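Local coordinates for protein GH18 chiitnase (Pseudoalteromonas aurantia, PDB 6K7Z) that probably hydrolyses the beta-1,4 linkages within chitin chains, as an endochitinase of glycoside hydrolase family 18, at residues V25-F30 / W183-F188; N207-P212 / E217-G222. All coordinates share one frame; numbering follows the deposited sequence.

Contact 1: residues V25-F30 / W183-F188; sequences VVNLAF and WLNVQF
Val25 and Trp183 meet inside the beta-barrel of a family 18 TIM-barrel domain, where strands 25-33 and 183-187, which are not neighbours in the sheet, send side chains into the core from opposite directions. The CG2 methyl of Val25 lies 3.7 Å from CZ2 of the Trp183 indole and nearly as close to CH2, so the benzo part of the ring system takes the apolar contact. With CG placed between the backbone N and the carbonyl carbon (chi1 58°) and the ring turned by a chi2 of 81°, the indole reaches into the barrel with NE1 facing a water. That water accepts from Trp183 NE1 at 3.1 Å and from Asn185 ND2 at 3.0 Å, and it donates to Asn27 OD1 at 2.9 Å. Three side chains from two strands thus grip one water by three hydrogen bonds. The backbones are far apart, 10.5 Å between CA of Asn27 and CA of Asn185, and the gap is spanned by side chains and the water. Around this first shell, Ile5 of strand 3-8 touches both Trp183 and Asn185, and Leu73 of strand 71-77 touches both Val25 and Asn27. Asp113 OD1 on strand 111-115 takes a weak hydrogen bond from Asn185 ND2. The two amides, whose planes are 52° apart, come nearest at Asn27 ND2 and Asn185 ND2, 3.6 Å apart, a contact between two donors rather than a bond.

Contact 2: residues N207-P212 / E217-G222; sequences NYTKLP and EKVIAG
A beta-alpha-beta unit, made of strand 183-187, helix 198-209 and strand 219-224, is packed here at the point where the C-terminal part of the helix meets the start of the second strand. Val219 carries the strand side of the contact, its side chain directed at the helix. Its CG2 methyl sits 4.1 Å from CA of Thr209 and 4.1 Å from the carbonyl O of Tyr208, so one branch rests against the helix backbone as well as the Thr209 methyl. The Thr209 side chain crosses that of Val219 at about a right angle, with CG2 of Thr209 4.1 Å from CG2 of Val219. With OG1 between the backbone N and the carbonyl carbon (chi1 66°), CG2 of the threonine faces the valine while OG1 hydrogen-bonds with the carbonyl O of Leu206 in the same helix. Within the TIM barrel this is the layer between the outer helices and the inner strands, and all three touching residues are buried. The other valine methyl, CG1, is 4.3 Å from CB of Tyr208. Only the root of the tyrosine side chain takes part, since the ring leads away from the strand and its OH hydrogen-bonds to Glu162 OE2. Where the chain leaves the helix, Leu211 N hydrogen-bonds to Tyr208 O at 3.3 Å.

Both contacts belong to the same TIM barrel, and their centres lie 14 Å apart: contact 1 is inside the barrel, about 2 Å from the centre of the chain, and contact 2 is on its outer face, between strand and helix, about 13 Å from that centre. In sequence they run in series, contact 1 being closed by strand 183-187 before helix 198-209 and strand 219-224 form contact 2. The parallel neighbours 183-187 and 219-224 join them through probable hydrogen bonds from Leu184 N to Lys218 O and from Ile220 N to Leu184 O, both 2.8 Å. Strand 183-187 thus helps fill the barrel interior, while its sheet partner 219-224 anchors helix 198-209 outside.

Contact 1: residues V25-F30 / W183-F188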
loop_
_atom_site.group_PDB
_atom_site.type_symbol
_atom_site.label_atom_id
_atom_site.label_comp_id
_atom_site.label_asym_id
_atom_site.label_seq_id
_atom_site.Cartn_x
_atom_site.Cartn_y
_atom_site.Cartn_z
ATOM N N VAL A 25 -9.893 2.249 -4.625
ATOM C CA VAL A 25 -9.301 1.060 -4.017
ATOM C C VAL A 25 -9.321 1.224 -2.506
ATOM O O VAL A 25 -8.948 2.279 -1.982
ATOM C CB VAL A 25 -7.849 0.845 -4.490
ATOM C CG1 VAL A 25 -7.284 -0.434 -3.888
ATOM C CG2 VAL A 25 -7.765 0.815 -6.006
ATOM N N VAL A 26 -9.720 0.172 -1.805
ATOM C CA VAL A 26 -9.642 0.129 -0.353
ATOM C C VAL A 26 -8.740 -1.033 0.023
ATOM O O VAL A 26 -8.993 -2.175 -0.384
ATOM C CB VAL A 26 -11.028 -0.013 0.291
ATOM C CG1 VAL A 26 -10.881 -0.302 1.772
ATOM C CG2 VAL A 26 -11.839 1.257 0.048
ATOM N N ASN A 27 -7.688 -0.744 0.792
ATOM C CA ASN A 27 -6.772 -1.755 1.302
ATOM C C ASN A 27 -7.186 -2.116 2.720
ATOM O O ASN A 27 -7.101 -1.278 3.618
ATOM C CB ASN A 27 -5.325 -1.261 1.320
ATOM C CG ASN A 27 -4.809 -0.871 -0.050
ATOM O OD1 ASN A 27 -5.222 -1.426 -1.059
ATOM N ND2 ASN A 27 -3.859 0.066 -0.081
ATOM N N LEU A 28 -7.610 -3.363 2.933
ATOM C CA LEU A 28 -7.928 -3.805 4.284
ATOM C C LEU A 28 -6.631 -4.144 5.009
ATOM O O LEU A 28 -5.841 -4.962 4.532
ATOM C CB LEU A 28 -8.879 -5.002 4.253
ATOM C CG LEU A 28 -10.094 -4.815 3.356
ATOM C CD1 LEU A 28 -10.893 -6.109 3.263
ATOM C CD2 LEU A 28 -10.976 -3.669 3.886
ATOM N N ALA A 29 -6.413 -3.520 6.160
ATOM C CA ALA A 29 -5.181 -3.696 6.928
ATOM C C ALA A 29 -5.457 -4.322 8.306
ATOM O O ALA A 29 -6.234 -3.758 9.066
ATOM C CB ALA A 29 -4.501 -2.336 7.101
ATOM N N PHE A 30 -4.819 -5.434 8.684
ATOM C CA PHE A 30 -3.772 -6.133 7.950
ATOM C C PHE A 30 -3.941 -7.643 8.049
ATOM O O PHE A 30 -4.624 -8.174 8.931
ATOM C CB PHE A 30 -2.373 -5.813 8.497
ATOM C CG PHE A 30 -1.905 -4.415 8.241
ATOM C CD1 PHE A 30 -1.450 -4.045 6.990
ATOM C CD2 PHE A 30 -1.872 -3.485 9.269
ATOM C CE1 PHE A 30 -0.995 -2.740 6.756
ATOM C CE2 PHE A 30 -1.428 -2.191 9.044
ATOM C CZ PHE A 30 -0.983 -1.823 7.790
ATOM N N TRP A 183 0.761 -0.874 -8.991
ATOM C CA TRP A 183 1.207 0.456 -8.587
ATOM C C TRP A 183 1.895 0.373 -7.231
ATOM O O TRP A 183 1.832 -0.642 -6.534
ATOM C CB TRP A 183 0.054 1.460 -8.530
ATOM C CG TRP A 183 -1.056 1.079 -7.605
ATOM C CD1 TRP A 183 -1.089 1.248 -6.244
ATOM C CD2 TRP A 183 -2.307 0.492 -7.967
ATOM N NE1 TRP A 183 -2.278 0.784 -5.745
ATOM C CE2 TRP A 183 -3.043 0.311 -6.780
ATOM C CE3 TRP A 183 -2.880 0.097 -9.181
ATOM C CZ2 TRP A 183 -4.319 -0.241 -6.773
ATOM C CZ3 TRP A 183 -4.149 -0.454 -9.168
ATOM C CH2 TRP A 183 -4.850 -0.627 -7.976
ATOM N N LEU A 184 2.553 1.469 -6.875
ATOM C CA LEU A 184 3.231 1.636 -5.598
ATOM C C LEU A 184 2.493 2.690 -4.791
ATOM O O LEU A 184 2.270 3.797 -5.287
ATOM C CB LEU A 184 4.674 2.095 -5.798
ATOM C CG LEU A 184 5.598 1.247 -6.664
ATOM C CD1 LEU A 184 6.980 1.914 -6.743
ATOM C CD2 LEU A 184 5.693 -0.181 -6.099
ATOM N N ASN A 185 2.129 2.353 -3.555
ATOM C CA ASN A 185 1.557 3.333 -2.625
ATOM C C ASN A 185 2.718 3.932 -1.840
ATOM O O ASN A 185 3.103 3.410 -0.794
ATOM C CB ASN A 185 0.551 2.672 -1.688
ATOM C CG ASN A 185 -0.658 2.097 -2.422
ATOM O OD1 ASN A 185 -1.277 2.765 -3.251
ATOM N ND2 ASN A 185 -1.002 0.848 -2.104
ATOM N N VAL A 186 3.305 5.019 -2.353
ATOM C CA VAL A 186 4.486 5.601 -1.714
ATOM C C VAL A 186 4.062 6.356 -0.455
ATOM O O VAL A 186 3.211 7.249 -0.507
ATOM C CB VAL A 186 5.246 6.528 -2.675
ATOM C CG1 VAL A 186 6.513 7.044 -2.000
ATOM C CG2 VAL A 186 5.573 5.805 -3.990
ATOM N N GLN A 187 4.672 6.014 0.682
ATOM C CA GLN A 187 4.319 6.624 1.965
ATOM C C GLN A 187 5.154 7.879 2.170
ATOM O O GLN A 187 6.246 7.841 2.739
ATOM C CB GLN A 187 4.532 5.643 3.112
ATOM C CG GLN A 187 3.913 4.278 2.900
ATOM C CD GLN A 187 4.025 3.401 4.138
ATOM O OE1 GLN A 187 4.099 3.906 5.259
ATOM N NE2 GLN A 187 4.029 2.077 3.938
ATOM N N PHE A 188 4.624 9.021 1.732
ATOM C CA PHE A 188 5.341 10.268 1.947
ATOM C C PHE A 188 5.082 10.789 3.358
ATOM O O PHE A 188 4.658 11.936 3.543
ATOM C CB PHE A 188 4.950 11.305 0.886
ATOM C CG PHE A 188 5.517 11.011 -0.483
ATOM C CD1 PHE A 188 6.881 11.137 -0.726
ATOM C CD2 PHE A 188 4.691 10.580 -1.523
ATOM C CE1 PHE A 188 7.409 10.869 -1.973
ATOM C CE2 PHE A 188 5.217 10.316 -2.786
ATOM C CZ PHE A 188 6.583 10.455 -3.009
HETATM O O HOH W 1 -3.462 -0.540 -3.184
#

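Contact 2: residues N207-P212 / E217-G222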
loop_
_atom_site.group_PDB
_atom_site.type_symbol
_atom_site.label_atom_id
_atom_site.label_comp_id
_atom_site.label_asym_id
_atom_site.label_seq_id
_atom_site.Cartn_x
_atom_site.Cartn_y
_atom_site.Cartn_z
ATOM N N ASN A 207 10.955 11.598 -10.049
ATOM C CA ASN A 207 12.043 10.634 -10.216
ATOM C C ASN A 207 11.518 9.207 -10.194
ATOM O O ASN A 207 11.946 8.359 -10.996
ATOM C CB ASN A 207 13.085 10.822 -9.110
ATOM C CG ASN A 207 13.883 12.090 -9.268
ATOM O OD1 ASN A 207 13.886 12.698 -10.334
ATOM N ND2 ASN A 207 14.580 12.490 -8.209
ATOM N N TYR A 208 10.595 8.917 -9.271
ATOM C CA TYR A 208 10.102 7.551 -9.143
ATOM C C TYR A 208 9.318 7.131 -10.377
ATOM O O TYR A 208 9.348 5.955 -10.764
ATOM C CB TYR A 208 9.227 7.405 -7.895
ATOM C CG TYR A 208 9.885 7.798 -6.594
ATOM C CD1 TYR A 208 11.271 7.865 -6.467
ATOM C CD2 TYR A 208 9.116 8.100 -5.482
ATOM C CE1 TYR A 208 11.865 8.242 -5.267
ATOM C CE2 TYR A 208 9.700 8.459 -4.282
ATOM C CZ TYR A 208 11.066 8.530 -4.177
ATOM O OH TYR A 208 11.628 8.908 -2.976
ATOM N N THR A 209 8.601 8.072 -11.009
ATOM C CA THR A 209 7.856 7.705 -12.210
ATOM C C THR A 209 8.771 7.350 -13.370
ATOM O O THR A 209 8.307 6.741 -14.339
ATOM C CB THR A 209 6.929 8.827 -12.671
ATOM O OG1 THR A 209 7.715 9.951 -13.090
ATOM C CG2 THR A 209 5.982 9.236 -11.552
ATOM N N LYS A 210 10.039 7.727 -13.292
ATOM C CA LYS A 210 11.005 7.502 -14.358
ATOM C C LYS A 210 11.923 6.319 -14.093
ATOM O O LYS A 210 12.841 6.075 -14.886
ATOM C CB LYS A 210 11.836 8.766 -14.576
ATOM C CG LYS A 210 10.997 9.957 -15.016
ATOM C CD LYS A 210 11.863 11.197 -15.211
ATOM C CE LYS A 210 11.013 12.413 -15.528
ATOM N NZ LYS A 210 11.826 13.668 -15.566
ATOM N N LEU A 211 11.706 5.588 -13.001
ATOM C CA LEU A 211 12.442 4.353 -12.778
ATOM C C LEU A 211 12.060 3.324 -13.839
ATOM O O LEU A 211 10.986 3.404 -14.430
ATOM C CB LEU A 211 12.166 3.807 -11.374
ATOM C CG LEU A 211 12.835 4.561 -10.212
ATOM C CD1 LEU A 211 12.234 4.159 -8.878
ATOM C CD2 LEU A 211 14.344 4.343 -10.197
ATOM N N PRO A 212 12.942 2.365 -14.123
ATOM C CA PRO A 212 12.595 1.319 -15.095
ATOM C C PRO A 212 11.294 0.617 -14.725
ATOM O O PRO A 212 11.074 0.250 -13.568
ATOM C CB PRO A 212 13.799 0.369 -15.029
ATOM C CG PRO A 212 14.967 1.282 -14.660
ATOM C CD PRO A 212 14.358 2.303 -13.711
ATOM N N GLU A 217 1.275 6.458 -13.823
ATOM C CA GLU A 217 0.142 5.598 -13.507
ATOM C C GLU A 217 0.473 4.636 -12.379
ATOM O O GLU A 217 -0.406 4.287 -11.584
ATOM C CB GLU A 217 -0.288 4.837 -14.761
ATOM C CG GLU A 217 -1.430 3.845 -14.565
ATOM C CD GLU A 217 -2.805 4.496 -14.590
ATOM O OE1 GLU A 217 -3.793 3.742 -14.674
ATOM O OE2 GLU A 217 -2.907 5.747 -14.525
ATOM N N LYS A 218 1.734 4.213 -12.276
ATOM C CA LYS A 218 2.132 3.193 -11.317
ATOM C C LYS A 218 2.676 3.758 -10.010
ATOM O O LYS A 218 3.135 2.987 -9.164
ATOM C CB LYS A 218 3.164 2.257 -11.952
ATOM C CG LYS A 218 2.530 1.332 -12.999
ATOM C CD LYS A 218 3.226 -0.012 -13.096
ATOM C CE LYS A 218 2.498 -0.915 -14.072
ATOM N NZ LYS A 218 3.226 -2.213 -14.273
ATOM N N VAL A 219 2.637 5.070 -9.809
ATOM C CA VAL A 219 3.149 5.664 -8.578
ATOM C C VAL A 219 2.046 6.515 -7.966
ATOM O O VAL A 219 1.578 7.478 -8.588
ATOM C CB VAL A 219 4.421 6.489 -8.817
ATOM C CG1 VAL A 219 5.001 6.944 -7.474
ATOM C CG2 VAL A 219 5.459 5.669 -9.617
ATOM N N ILE A 220 1.629 6.146 -6.755
ATOM C CA ILE A 220 0.574 6.835 -6.008
ATOM C C ILE A 220 1.228 7.548 -4.834
ATOM O O ILE A 220 2.019 6.944 -4.100
ATOM C CB ILE A 220 -0.495 5.847 -5.497
ATOM C CG1 ILE A 220 -0.943 4.885 -6.600
ATOM C CG2 ILE A 220 -1.672 6.580 -4.879
ATOM C CD1 ILE A 220 -1.655 5.542 -7.749
ATOM N N ALA A 221 0.879 8.816 -4.630
ATOM C CA ALA A 221 1.458 9.596 -3.541
ATOM C C ALA A 221 0.581 9.476 -2.300
ATOM O O ALA A 221 -0.604 9.821 -2.341
ATOM C CB ALA A 221 1.617 11.056 -3.953
ATOM N N GLY A 222 1.153 8.993 -1.201
ATOM C CA GLY A 222 0.393 8.670 0.008
ATOM C C GLY A 222 0.652 9.666 1.128
ATOM O O GLY A 222 1.794 10.106 1.333
#